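Local coordinates for protein cleavage stimulation factor 77 (Encephalitozoon cuniculi, PDB 2UY1) that probably takes part in pre-mRNA 3'-end processing in the nucleus as a Suppressor of forked (CstF-77) homologue built of helical repeats, and may bind mRNA, at residues B[35-40]-B[51-56]; B[355-360]-B[379-384]; B[260-265]-B[293-298]. All coordinates share one frame; numbering follows the deposited sequence.

Contact 1: B[35-40]-B[51-56]; sequences SLFGRC and MLYIEY
F37 of helix 30-40 meets Y53 of helix 47-57 in a T-shaped aromatic contact between two consecutive helices near the N-terminal end of the helical-repeat array. Over the two segments the axes run at 144° between their N-to-C directions and approach to 11.9 Å, a wide antiparallel pair whose gap is bridged mainly by the F37 ring. F37 points at the partner helix and offers one face to it. The edge of Y53 comes down on that face, with Y53 CD1 3.5 Å from F37 CD2 and displaced toward the rim of the phenyl ring. The ring planes stand at 76°, with centroids 5.0 Å apart. Y53 also lays its CB over the same phenyl ring, 4.1 Å from the F37 centroid and close to the ring normal, a CH-pi contact. With CG anti to the backbone N (chi1 -178°), the tyrosine ring swings so that its CD1 edge, not its face, meets the phenyl ring. Beyond it, F37 CZ lies 4.1 Å from the carbonyl carbon of L52, and F37 CE2 touches Y56 CD2 more loosely at 4.4 Å. The hydroxyl of Y56 is hydrogen-bonded to the carboxylate of E34, the residue just before S35 on helix 30-40, adding a polar tie to the same pair of helices. L52 packs on helix 14-26 and Y53 on V70 of helix 69-78, so the pair is flanked by the helices before and after it. Between the segments themselves, cohesion is apolar and aromatic: it rests on C-H groups directed at a pi face, and on dispersion, with no charge involved.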
ATOM      1  N   SER B  35       9.975  59.443  10.785  1.00 43.09           N
ATOM      2  CA  SER B  35       8.814  58.685  11.340  1.00 42.38           C
ATOM      3  C   SER B  35       8.894  57.188  10.988  1.00 41.94           C
ATOM      4  O   SER B  35       8.406  56.333  11.748  1.00 40.35           O
ATOM      5  CB  SER B  35       7.466  59.219  10.808  1.00 42.69           C
ATOM      6  OG  SER B  35       7.412  60.645  10.705  1.00 44.50           O
ATOM      7  N   LEU B  36       9.471  56.893   9.811  1.00 40.96           N
ATOM      8  CA  LEU B  36       9.544  55.524   9.300  1.00 41.44           C
ATOM      9  C   LEU B  36      10.517  54.704  10.146  1.00 41.58           C
ATOM     10  O   LEU B  36      10.200  53.594  10.569  1.00 40.30           O
ATOM     11  CB  LEU B  36       9.984  55.485   7.838  1.00 40.42           C
ATOM     12  CG  LEU B  36      10.141  54.043   7.282  1.00 40.71           C
ATOM     13  CD1 LEU B  36       9.603  53.882   5.864  1.00 36.54           C
ATOM     14  CD2 LEU B  36      11.575  53.476   7.398  1.00 39.22           C
ATOM     15  N   PHE B  37      11.713  55.265  10.339  1.00 42.03           N
ATOM     16  CA  PHE B  37      12.714  54.705  11.218  1.00 42.68           C
ATOM     17  C   PHE B  37      12.177  54.632  12.650  1.00 44.10           C
ATOM     18  O   PHE B  37      12.205  53.566  13.288  1.00 44.25           O
ATOM     19  CB  PHE B  37      13.987  55.541  11.152  1.00 42.02           C
ATOM     20  CG  PHE B  37      14.866  55.252   9.942  1.00 40.46           C
ATOM     21  CD1 PHE B  37      15.058  53.953   9.479  1.00 38.50           C
ATOM     22  CD2 PHE B  37      15.524  56.298   9.280  1.00 41.34           C
ATOM     23  CE1 PHE B  37      15.877  53.711   8.389  1.00 39.20           C
ATOM     24  CE2 PHE B  37      16.345  56.055   8.175  1.00 40.11           C
ATOM     25  CZ  PHE B  37      16.525  54.761   7.743  1.00 38.42           C
ATOM     26  N   GLY B  38      11.648  55.755  13.132  1.00 44.93           N
ATOM     27  CA  GLY B  38      10.902  55.811  14.385  1.00 45.76           C
ATOM     28  C   GLY B  38      10.029  54.606  14.634  1.00 46.09           C
ATOM     29  O   GLY B  38      10.105  53.990  15.704  1.00 46.69           O
ATOM     30  N   ARG B  39       9.212  54.255  13.645  1.00 46.74           N
ATOM     31  CA  ARG B  39       8.300  53.089  13.719  1.00 47.27           C
ATOM     32  C   ARG B  39       8.919  51.712  13.408  1.00 46.57           C
ATOM     33  O   ARG B  39       8.492  50.712  13.988  1.00 46.72           O
ATOM     34  CB  ARG B  39       7.077  53.297  12.804  1.00 47.05           C
ATOM     35  CG  ARG B  39       6.102  54.393  13.288  1.00 49.00           C
ATOM     36  CD  ARG B  39       5.029  54.763  12.229  1.00 49.80           C
ATOM     37  NE  ARG B  39       3.920  53.805  12.195  1.00 54.24           N
ATOM     38  CZ  ARG B  39       2.980  53.726  11.243  1.00 55.29           C
ATOM     39  NH1 ARG B  39       2.968  54.551  10.192  1.00 56.03           N
ATOM     40  NH2 ARG B  39       2.034  52.799  11.354  1.00 56.27           N
ATOM     41  N   CYS B  40       9.906  51.650  12.511  1.00 45.52           N
ATOM     42  CA  CYS B  40      10.340  50.366  11.906  1.00 45.61           C
ATOM     43  C   CYS B  40      11.736  49.869  12.222  1.00 45.11           C
ATOM     44  O   CYS B  40      11.991  48.659  12.073  1.00 45.44           O
ATOM     45  CB  CYS B  40      10.213  50.403  10.373  1.00 45.40           C
ATOM     46  SG  CYS B  40       8.540  50.658   9.809  1.00 46.80           S
ATOM     47  N   MET B  51      21.820  50.079   7.715  1.00 38.68           N
ATOM     48  CA  MET B  51      22.921  50.739   7.014  1.00 39.86           C
ATOM     49  C   MET B  51      22.505  52.070   6.379  1.00 40.92           C
ATOM     50  O   MET B  51      23.288  53.009   6.297  1.00 41.33           O
ATOM     51  CB  MET B  51      23.517  49.803   5.968  1.00 40.48           C
ATOM     52  CG  MET B  51      24.247  48.614   6.571  1.00 39.95           C
ATOM     53  SD  MET B  51      25.398  49.048   7.904  1.00 44.48           S
ATOM     54  CE  MET B  51      26.336  47.506   7.941  1.00 42.00           C
ATOM     55  N   LEU B  52      21.259  52.139   5.939  1.00 41.54           N
ATOM     56  CA  LEU B  52      20.682  53.364   5.421  1.00 42.85           C
ATOM     57  C   LEU B  52      20.405  54.381   6.519  1.00 42.45           C
ATOM     58  O   LEU B  52      20.486  55.599   6.287  1.00 41.77           O
ATOM     59  CB  LEU B  52      19.396  53.041   4.637  1.00 44.03           C
ATOM     60  CG  LEU B  52      19.760  52.682   3.190  1.00 46.34           C
ATOM     61  CD1 LEU B  52      18.862  51.548   2.643  1.00 48.29           C
ATOM     62  CD2 LEU B  52      19.728  53.950   2.304  1.00 46.95           C
ATOM     63  N   TYR B  53      20.066  53.876   7.706  1.00 42.08           N
ATOM     64  CA  TYR B  53      19.954  54.717   8.874  1.00 42.89           C
ATOM     65  C   TYR B  53      21.283  55.398   9.156  1.00 43.65           C
ATOM     66  O   TYR B  53      21.305  56.581   9.505  1.00 43.55           O
ATOM     67  CB  TYR B  53      19.493  53.923  10.087  1.00 42.36           C
ATOM     68  CG  TYR B  53      19.334  54.800  11.288  1.00 42.47           C
ATOM     69  CD1 TYR B  53      18.393  55.840  11.291  1.00 41.47           C
ATOM     70  CD2 TYR B  53      20.124  54.604  12.434  1.00 42.29           C
ATOM     71  CE1 TYR B  53      18.235  56.654  12.398  1.00 43.34           C
ATOM     72  CE2 TYR B  53      19.992  55.421  13.538  1.00 41.75           C
ATOM     73  CZ  TYR B  53      19.043  56.444  13.517  1.00 42.85           C
ATOM     74  OH  TYR B  53      18.877  57.249  14.609  1.00 44.57           O
ATOM     75  N   ILE B  54      22.370  54.635   8.981  1.00 44.59           N
ATOM     76  CA  ILE B  54      23.749  55.121   9.078  1.00 45.60           C
ATOM     77  C   ILE B  54      24.057  56.152   7.974  1.00 46.53           C
ATOM     78  O   ILE B  54      24.515  57.264   8.276  1.00 46.39           O
ATOM     79  CB  ILE B  54      24.811  53.956   9.089  1.00 45.57           C
ATOM     80  CG1 ILE B  54      24.646  53.044  10.317  1.00 45.72           C
ATOM     81  CG2 ILE B  54      26.247  54.507   9.083  1.00 45.32           C
ATOM     82  CD1 ILE B  54      25.623  51.854  10.307  1.00 44.34           C
ATOM     83  N   GLU B  55      23.794  55.798   6.709  1.00 47.77           N
ATOM     84  CA  GLU B  55      23.927  56.763   5.605  1.00 48.95           C
ATOM     85  C   GLU B  55      23.178  58.090   5.915  1.00 48.85           C
ATOM     86  O   GLU B  55      23.778  59.152   5.874  1.00 49.19           O
ATOM     87  CB  GLU B  55      23.503  56.151   4.253  1.00 49.31           C
ATOM     88  CG  GLU B  55      24.211  56.756   3.030  1.00 51.41           C
ATOM     89  CD  GLU B  55      23.309  56.872   1.796  1.00 55.25           C
ATOM     90  OE1 GLU B  55      22.390  56.018   1.639  1.00 56.76           O
ATOM     91  OE2 GLU B  55      23.515  57.825   0.987  1.00 55.57           O
ATOM     92  N   TYR B  56      21.893  58.011   6.265  1.00 49.28           N
ATOM     93  CA  TYR B  56      21.132  59.181   6.747  1.00 50.02           C
ATOM     94  C   TYR B  56      21.749  59.956   7.949  1.00 51.26           C
ATOM     95  O   TYR B  56      21.926  61.174   7.868  1.00 51.52           O
ATOM     96  CB  TYR B  56      19.659  58.848   7.004  1.00 48.55           C
ATOM     97  CG  TYR B  56      18.848  60.030   7.525  1.00 47.74           C
ATOM     98  CD1 TYR B  56      18.689  61.183   6.749  1.00 46.49           C
ATOM     99  CD2 TYR B  56      18.255  59.999   8.803  1.00 46.65           C
ATOM    100  CE1 TYR B  56      17.954  62.275   7.222  1.00 46.47           C
ATOM    101  CE2 TYR B  56      17.514  61.077   9.277  1.00 47.27           C
ATOM    102  CZ  TYR B  56      17.375  62.214   8.484  1.00 46.26           C
ATOM    103  OH  TYR B  56      16.655  63.287   8.928  1.00 45.94           O
TER

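Contact 2: B[355-360]-B[379-384]; sequences LLKEEF and RLEKTS
E358 and T383 meet with their side chains at about a right angle, the carboxylate of helix 354-367 reaching the threonine hydroxyl at the start of helix 384-397. T383 OG1 donates to E358 OE1 at 2.5 Å, a hydrogen bond so unusually short that its exact length is doubtful. An extended E358 chain, with CG anti to the backbone N (chi1 179°), carries the carboxylate across. The same T383 OG1 caps the backbone N of M386, which makes T383 the N-cap of helix 384-397 and gives its hydroxyl two polar partners. One residue earlier on the helix, K357 and L380 pass each other at a slant: L380 CD2 lies 3.9 Å from K357 CG, while L380 CD1 rests 3.8 Å from K357 O. The aliphatic part of the lysine thus supplies the apolar surface, and its extended chain takes the ammonium on to E381. There K357 NZ and E381 OE2 are 3.7 Å apart, a long salt bridge at the exposed margin. K382 turns from the contact and folds back, its NZ bonding L380 O at 2.7 Å and also F377 O of helix 370-379. The contact therefore sets helix 354-367 against the linker joining helices 370-379 and 384-397, while L347 of helix 337-349 packs on both K357 and L380, and M386 of helix 384-397 on both E358 and L380.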
ATOM      1  N   LEU B 355     -15.457   6.694   1.886  1.00 20.46           N
ATOM      2  CA  LEU B 355     -14.682   6.925   3.110  1.00 21.11           C
ATOM      3  C   LEU B 355     -15.382   6.454   4.341  1.00 20.72           C
ATOM      4  O   LEU B 355     -14.824   5.740   5.141  1.00 23.04           O
ATOM      5  CB  LEU B 355     -14.423   8.420   3.303  1.00 21.75           C
ATOM      6  CG  LEU B 355     -13.627   8.745   4.571  1.00 24.03           C
ATOM      7  CD1 LEU B 355     -12.185   8.114   4.521  1.00 19.90           C
ATOM      8  CD2 LEU B 355     -13.614  10.260   4.689  1.00 26.97           C
ATOM      9  N   LEU B 356     -16.609   6.898   4.560  1.00 22.16           N
ATOM     10  CA  LEU B 356     -17.286   6.531   5.815  1.00 22.20           C
ATOM     11  C   LEU B 356     -17.629   5.024   5.803  1.00 21.36           C
ATOM     12  O   LEU B 356     -17.648   4.362   6.852  1.00 21.02           O
ATOM     13  CB  LEU B 356     -18.570   7.389   5.905  1.00 22.72           C
ATOM     14  CG  LEU B 356     -19.487   7.963   6.992  1.00 23.91           C
ATOM     15  CD1 LEU B 356     -18.828   8.522   8.241  1.00 23.17           C
ATOM     16  CD2 LEU B 356     -20.186   9.119   6.314  1.00 23.71           C
ATOM     17  N   LYS B 357     -18.035   4.522   4.630  1.00 19.77           N
ATOM     18  CA  LYS B 357     -18.405   3.118   4.492  1.00 19.65           C
ATOM     19  C   LYS B 357     -17.227   2.184   4.849  1.00 19.24           C
ATOM     20  O   LYS B 357     -17.363   1.259   5.694  1.00 20.23           O
ATOM     21  CB  LYS B 357     -18.936   2.839   3.096  1.00 20.77           C
ATOM     22  CG  LYS B 357     -20.297   3.471   2.789  1.00 19.82           C
ATOM     23  CD  LYS B 357     -20.741   3.141   1.330  1.00 20.17           C
ATOM     24  CE  LYS B 357     -21.866   4.132   0.849  1.00 20.64           C
ATOM     25  NZ  LYS B 357     -21.825   4.232  -0.681  1.00 24.94           N
ATOM     26  N   GLU B 358     -16.069   2.476   4.280  1.00 16.40           N
ATOM     27  CA  GLU B 358     -14.840   1.725   4.535  1.00 16.86           C
ATOM     28  C   GLU B 358     -14.287   1.884   5.933  1.00 17.85           C
ATOM     29  O   GLU B 358     -13.875   0.897   6.536  1.00 16.36           O
ATOM     30  CB  GLU B 358     -13.758   2.048   3.489  1.00 16.62           C
ATOM     31  CG  GLU B 358     -12.406   1.304   3.688  1.00 17.09           C
ATOM     32  CD  GLU B 358     -11.444   1.436   2.500  1.00 15.45           C
ATOM     33  OE1 GLU B 358     -11.758   1.000   1.353  1.00 15.04           O
ATOM     34  OE2 GLU B 358     -10.311   1.902   2.731  1.00 14.79           O
ATOM     35  N   GLU B 359     -14.254   3.129   6.435  1.00 17.95           N
ATOM     36  CA  GLU B 359     -13.705   3.401   7.742  1.00 17.59           C
ATOM     37  C   GLU B 359     -14.614   2.854   8.801  1.00 17.41           C
ATOM     38  O   GLU B 359     -14.095   2.477   9.798  1.00 17.27           O
ATOM     39  CB  GLU B 359     -13.480   4.904   7.994  1.00 20.40           C
ATOM     40  CG  GLU B 359     -12.341   5.572   7.209  1.00 20.06           C
ATOM     41  CD  GLU B 359     -10.937   5.062   7.561  1.00 23.05           C
ATOM     42  OE1 GLU B 359     -10.735   4.753   8.736  1.00 21.76           O
ATOM     43  OE2 GLU B 359     -10.040   4.968   6.669  1.00 24.65           O
ATOM     44  N   PHE B 360     -15.943   2.832   8.571  1.00 15.79           N
ATOM     45  CA  PHE B 360     -16.929   2.218   9.499  1.00 14.72           C
ATOM     46  C   PHE B 360     -16.747   0.696   9.519  1.00 15.27           C
ATOM     47  O   PHE B 360     -16.725   0.130  10.570  1.00 17.12           O
ATOM     48  CB  PHE B 360     -18.367   2.497   9.026  1.00 12.04           C
ATOM     49  CG  PHE B 360     -19.484   2.161  10.026  1.00 16.97           C
ATOM     50  CD1 PHE B 360     -19.229   1.765  11.317  1.00 18.69           C
ATOM     51  CD2 PHE B 360     -20.840   2.319   9.633  1.00 17.67           C
ATOM     52  CE1 PHE B 360     -20.250   1.483  12.211  1.00 13.78           C
ATOM     53  CE2 PHE B 360     -21.854   2.032  10.501  1.00 17.22           C
ATOM     54  CZ  PHE B 360     -21.575   1.591  11.781  1.00 15.11           C
ATOM     55  N   ARG B 379     -25.118  -5.036   4.003  1.00 24.95           N
ATOM     56  CA  ARG B 379     -25.863  -3.845   3.554  1.00 25.68           C
ATOM     57  C   ARG B 379     -25.139  -2.824   2.662  1.00 26.71           C
ATOM     58  O   ARG B 379     -25.802  -1.953   2.053  1.00 26.59           O
ATOM     59  CB  ARG B 379     -26.204  -3.012   4.769  1.00 27.26           C
ATOM     60  CG  ARG B 379     -26.960  -3.690   5.853  1.00 28.78           C
ATOM     61  CD  ARG B 379     -27.020  -2.682   7.001  1.00 34.60           C
ATOM     62  NE  ARG B 379     -26.958  -1.372   6.425  1.00 33.16           N
ATOM     63  CZ  ARG B 379     -26.521  -0.248   7.004  1.00 34.91           C
ATOM     64  NH1 ARG B 379     -26.077  -0.239   8.239  1.00 32.96           N
ATOM     65  NH2 ARG B 379     -26.561   0.892   6.304  1.00 31.72           N
ATOM     66  N   LEU B 380     -23.810  -2.823   2.678  1.00 25.21           N
ATOM     67  CA  LEU B 380     -23.082  -1.774   1.974  1.00 25.44           C
ATOM     68  C   LEU B 380     -22.487  -2.226   0.640  1.00 25.28           C
ATOM     69  O   LEU B 380     -22.323  -3.435   0.408  1.00 23.91           O
ATOM     70  CB  LEU B 380     -21.920  -1.253   2.832  1.00 26.28           C
ATOM     71  CG  LEU B 380     -22.039  -0.574   4.192  1.00 26.43           C
ATOM     72  CD1 LEU B 380     -20.616  -0.474   4.706  1.00 28.65           C
ATOM     73  CD2 LEU B 380     -22.732   0.802   4.120  1.00 30.48           C
ATOM     74  N   GLU B 381     -22.160  -1.228  -0.206  1.00 23.84           N
ATOM     75  CA  GLU B 381     -21.299  -1.386  -1.340  1.00 24.57           C
ATOM     76  C   GLU B 381     -19.859  -1.345  -0.813  1.00 23.14           C
ATOM     77  O   GLU B 381     -19.630  -0.805   0.257  1.00 23.32           O
ATOM     78  CB  GLU B 381     -21.514  -0.240  -2.313  1.00 25.43           C
ATOM     79  CG  GLU B 381     -22.964   0.114  -2.489  1.00 31.43           C
ATOM     80  CD  GLU B 381     -23.178   0.992  -3.677  1.00 36.86           C
ATOM     81  OE1 GLU B 381     -23.474   0.446  -4.762  1.00 41.43           O
ATOM     82  OE2 GLU B 381     -23.037   2.215  -3.542  1.00 39.76           O
ATOM     83  N   LYS B 382     -18.931  -1.925  -1.546  1.00 20.81           N
ATOM     84  CA  LYS B 382     -17.618  -2.276  -1.010  1.00 20.57           C
ATOM     85  C   LYS B 382     -16.481  -1.913  -1.930  1.00 19.97           C
ATOM     86  O   LYS B 382     -16.579  -2.012  -3.167  1.00 20.78           O
ATOM     87  CB  LYS B 382     -17.618  -3.779  -0.694  1.00 20.87           C
ATOM     88  CG  LYS B 382     -18.817  -4.126   0.184  1.00 22.05           C
ATOM     89  CD  LYS B 382     -18.987  -5.511   0.448  1.00 19.99           C
ATOM     90  CE  LYS B 382     -20.099  -6.065  -0.250  1.00 17.83           C
ATOM     91  NZ  LYS B 382     -21.354  -5.954   0.445  1.00 21.62           N
ATOM     92  N   THR B 383     -15.397  -1.438  -1.323  1.00 18.93           N
ATOM     93  CA  THR B 383     -14.154  -1.244  -1.990  1.00 19.16           C
ATOM     94  C   THR B 383     -13.439  -2.598  -1.992  1.00 18.86           C
ATOM     95  O   THR B 383     -13.855  -3.467  -1.261  1.00 18.05           O
ATOM     96  CB  THR B 383     -13.290  -0.201  -1.190  1.00 19.57           C
ATOM     97  OG1 THR B 383     -13.129  -0.686   0.154  1.00 16.13           O
ATOM     98  CG2 THR B 383     -13.954   1.204  -1.184  1.00 17.26           C
ATOM     99  N   SER B 384     -12.385  -2.752  -2.808  1.00 19.26           N
ATOM    100  CA  SER B 384     -11.586  -3.996  -2.823  1.00 19.58           C
ATOM    101  C   SER B 384     -10.996  -4.197  -1.457  1.00 18.76           C
ATOM    102  O   SER B 384     -10.858  -5.320  -1.067  1.00 18.34           O
ATOM    103  CB  SER B 384     -10.362  -4.000  -3.751  1.00 17.81           C
ATOM    104  OG  SER B 384     -10.675  -3.649  -5.063  1.00 23.71           O
TER

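Contact 3: B[260-265]-B[293-298]; sequences AVYGDL and LNYVLK
Y262 drives the tip of its ring and its hydroxyl against the root of Y295, the two side chains crossing at about a right angle. Y262 OH lies 3.4 Å from Y295 CB, and Y262 CE2 is 3.5 Å from Y295 CG. The rings form an offset edge-to-face pair, with the edge of Y262 toward the face of Y295, centroids 5.5 Å apart and planes inclined at 61°. The first torsions differ: CG is anti to the carbonyl carbon in Y262 (chi1 -53°) and anti to the nitrogen in Y295 (chi1 171°), which sets the two side chains crosswise. This aromatic pair spans helices 260-269 and 282-300 within the Suf family's TPR-like helical array, where the nearest CA atoms, those of Y262 and Y295, are 9.4 Å apart; the Y262 side chain spans most of that distance and Y295 lies across its end. Around them, H292 lies nearly parallel to the Y262 ring, and V261 CG2 sits over the centre of one face of that ring, 4.0 Å above it. The hydroxyl of Y295 is held by D257. L254 of helix 247-255 packs on both Y262 and N294, and K298, bonded through NZ to N294 OD1 at 3.1 Å, also reaches the backbone of the other protein chain.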
ATOM      1  N   ALA B 260     -11.864  31.550  20.017  1.00 27.38           N
ATOM      2  CA  ALA B 260     -12.523  32.427  19.012  1.00 25.88           C
ATOM      3  C   ALA B 260     -12.075  32.159  17.588  1.00 25.43           C
ATOM      4  O   ALA B 260     -12.802  32.471  16.614  1.00 23.94           O
ATOM      5  CB  ALA B 260     -12.322  33.933  19.341  1.00 24.73           C
ATOM      6  N   VAL B 261     -10.878  31.589  17.455  1.00 25.18           N
ATOM      7  CA  VAL B 261     -10.307  31.360  16.122  1.00 25.62           C
ATOM      8  C   VAL B 261     -11.132  30.409  15.268  1.00 25.02           C
ATOM      9  O   VAL B 261     -11.261  30.595  14.050  1.00 23.55           O
ATOM     10  CB  VAL B 261      -8.750  31.032  16.147  1.00 27.77           C
ATOM     11  CG1 VAL B 261      -8.011  32.088  17.027  1.00 25.12           C
ATOM     12  CG2 VAL B 261      -8.467  29.607  16.588  1.00 24.73           C
ATOM     13  N   TYR B 262     -11.744  29.431  15.915  1.00 25.50           N
ATOM     14  CA  TYR B 262     -12.523  28.437  15.219  1.00 26.32           C
ATOM     15  C   TYR B 262     -13.749  29.061  14.566  1.00 28.04           C
ATOM     16  O   TYR B 262     -13.981  28.842  13.364  1.00 29.05           O
ATOM     17  CB  TYR B 262     -12.879  27.311  16.173  1.00 25.65           C
ATOM     18  CG  TYR B 262     -11.635  26.749  16.861  1.00 22.16           C
ATOM     19  CD1 TYR B 262     -10.655  26.088  16.117  1.00 17.58           C
ATOM     20  CD2 TYR B 262     -11.449  26.873  18.245  1.00 18.60           C
ATOM     21  CE1 TYR B 262      -9.482  25.594  16.734  1.00 21.10           C
ATOM     22  CE2 TYR B 262     -10.291  26.364  18.881  1.00 16.92           C
ATOM     23  CZ  TYR B 262      -9.338  25.724  18.106  1.00 22.14           C
ATOM     24  OH  TYR B 262      -8.229  25.216  18.676  1.00 23.64           O
ATOM     25  N   GLY B 263     -14.501  29.872  15.331  1.00 29.69           N
ATOM     26  CA  GLY B 263     -15.693  30.551  14.791  1.00 29.88           C
ATOM     27  C   GLY B 263     -15.295  31.587  13.770  1.00 30.23           C
ATOM     28  O   GLY B 263     -15.949  31.724  12.740  1.00 30.02           O
ATOM     29  N   ASP B 264     -14.253  32.365  14.070  1.00 31.32           N
ATOM     30  CA  ASP B 264     -13.815  33.448  13.171  1.00 32.77           C
ATOM     31  C   ASP B 264     -13.390  32.920  11.803  1.00 33.50           C
ATOM     32  O   ASP B 264     -13.739  33.486  10.767  1.00 34.19           O
ATOM     33  CB  ASP B 264     -12.650  34.258  13.770  1.00 32.38           C
ATOM     34  CG  ASP B 264     -13.070  35.154  14.955  1.00 35.63           C
ATOM     35  OD1 ASP B 264     -14.281  35.199  15.369  1.00 36.33           O
ATOM     36  OD2 ASP B 264     -12.138  35.801  15.482  1.00 38.32           O
ATOM     37  N   LEU B 265     -12.591  31.857  11.808  1.00 32.93           N
ATOM     38  CA  LEU B 265     -12.179  31.195  10.558  1.00 33.05           C
ATOM     39  C   LEU B 265     -13.306  30.481   9.807  1.00 32.65           C
ATOM     40  O   LEU B 265     -13.262  30.352   8.599  1.00 33.30           O
ATOM     41  CB  LEU B 265     -11.004  30.242  10.822  1.00 32.02           C
ATOM     42  CG  LEU B 265      -9.707  30.713  10.152  1.00 33.04           C
ATOM     43  CD1 LEU B 265      -9.550  32.210  10.245  1.00 29.09           C
ATOM     44  CD2 LEU B 265      -8.496  29.975  10.700  1.00 31.44           C
ATOM     45  N   LEU B 293     -13.517  20.877  18.014  1.00 23.67           N
ATOM     46  CA  LEU B 293     -13.897  19.787  18.931  1.00 23.84           C
ATOM     47  C   LEU B 293     -12.751  19.336  19.811  1.00 23.88           C
ATOM     48  O   LEU B 293     -12.967  19.075  21.010  1.00 24.85           O
ATOM     49  CB  LEU B 293     -14.496  18.542  18.193  1.00 23.16           C
ATOM     50  CG  LEU B 293     -15.917  18.707  17.627  1.00 24.24           C
ATOM     51  CD1 LEU B 293     -16.188  17.601  16.605  1.00 19.85           C
ATOM     52  CD2 LEU B 293     -16.970  18.681  18.697  1.00 19.55           C
ATOM     53  N   ASN B 294     -11.547  19.202  19.215  1.00 24.74           N
ATOM     54  CA  ASN B 294     -10.330  18.787  19.943  1.00 24.74           C
ATOM     55  C   ASN B 294      -9.970  19.750  21.035  1.00 25.29           C
ATOM     56  O   ASN B 294      -9.597  19.331  22.161  1.00 25.29           O
ATOM     57  CB  ASN B 294      -9.085  18.680  19.039  1.00 25.42           C
ATOM     58  CG  ASN B 294      -7.815  18.311  19.827  1.00 24.10           C
ATOM     59  OD1 ASN B 294      -7.708  17.224  20.376  1.00 26.60           O
ATOM     60  ND2 ASN B 294      -6.860  19.213  19.876  1.00 26.85           N
ATOM     61  N   TYR B 295     -10.049  21.033  20.684  1.00 26.11           N
ATOM     62  CA  TYR B 295      -9.863  22.150  21.641  1.00 25.89           C
ATOM     63  C   TYR B 295     -10.782  21.977  22.855  1.00 26.19           C
ATOM     64  O   TYR B 295     -10.333  22.018  24.021  1.00 25.36           O
ATOM     65  CB  TYR B 295     -10.102  23.524  20.964  1.00 27.30           C
ATOM     66  CG  TYR B 295     -10.135  24.693  21.966  1.00 28.29           C
ATOM     67  CD1 TYR B 295      -9.003  25.497  22.178  1.00 30.57           C
ATOM     68  CD2 TYR B 295     -11.265  24.933  22.775  1.00 25.44           C
ATOM     69  CE1 TYR B 295      -9.034  26.566  23.121  1.00 29.19           C
ATOM     70  CE2 TYR B 295     -11.241  25.951  23.781  1.00 23.21           C
ATOM     71  CZ  TYR B 295     -10.151  26.768  23.915  1.00 27.09           C
ATOM     72  OH  TYR B 295     -10.161  27.810  24.862  1.00 27.36           O
ATOM     73  N   VAL B 296     -12.064  21.778  22.580  1.00 25.29           N
ATOM     74  CA  VAL B 296     -13.059  21.651  23.616  1.00 24.38           C
ATOM     75  C   VAL B 296     -12.882  20.408  24.455  1.00 24.75           C
ATOM     76  O   VAL B 296     -13.025  20.483  25.654  1.00 25.23           O
ATOM     77  CB  VAL B 296     -14.500  21.801  23.080  1.00 24.71           C
ATOM     78  CG1 VAL B 296     -15.526  21.514  24.183  1.00 25.32           C
ATOM     79  CG2 VAL B 296     -14.711  23.185  22.546  1.00 23.26           C
ATOM     80  N   LEU B 297     -12.562  19.250  23.844  1.00 24.95           N
ATOM     81  CA  LEU B 297     -12.244  18.051  24.586  1.00 21.72           C
ATOM     82  C   LEU B 297     -11.087  18.292  25.523  1.00 21.48           C
ATOM     83  O   LEU B 297     -11.066  17.825  26.670  1.00 21.98           O
ATOM     84  CB  LEU B 297     -11.839  16.910  23.599  1.00 21.60           C
ATOM     85  CG  LEU B 297     -11.537  15.520  24.161  1.00 22.08           C
ATOM     86  CD1 LEU B 297     -12.677  14.922  25.012  1.00 21.57           C
ATOM     87  CD2 LEU B 297     -11.074  14.492  23.046  1.00 21.46           C
ATOM     88  N   LYS B 298     -10.063  18.957  25.037  1.00 21.18           N
ATOM     89  CA  LYS B 298      -8.907  19.211  25.879  1.00 22.52           C
ATOM     90  C   LYS B 298      -9.175  20.195  27.028  1.00 23.33           C
ATOM     91  O   LYS B 298      -8.658  20.012  28.136  1.00 21.17           O
ATOM     92  CB  LYS B 298      -7.720  19.685  25.040  1.00 21.72           C
ATOM     93  CG  LYS B 298      -7.200  18.611  24.033  1.00 21.04           C
ATOM     94  CD  LYS B 298      -6.206  17.681  24.683  1.00 21.63           C
ATOM     95  CE  LYS B 298      -5.865  16.475  23.779  1.00 21.97           C
ATOM     96  NZ  LYS B 298      -7.047  15.929  23.059  1.00 19.89           N
TER

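From the N terminus, contact 1 closes first, joining helices 30-40 and 47-57 with ten residues between the segments, four of them helical. Contact 3 follows, joining helices 260-269 and 282-300 over 27 intervening residues, some of them not modelled. Contact 2 comes last, bringing helix 354-367 to the linker after helix 370-379 across 18 mostly helical residues. The three are in series; none nests in or crosses another. Contacts 1 and 2 lie on opposite sides of the chain's centre, their own centres 64 Å apart, and contact 3 is nearer the middle, its centre 42 Å from that of contact 1 and 30 Å from that of contact 2. Each ties together local parts of one elongated helical array.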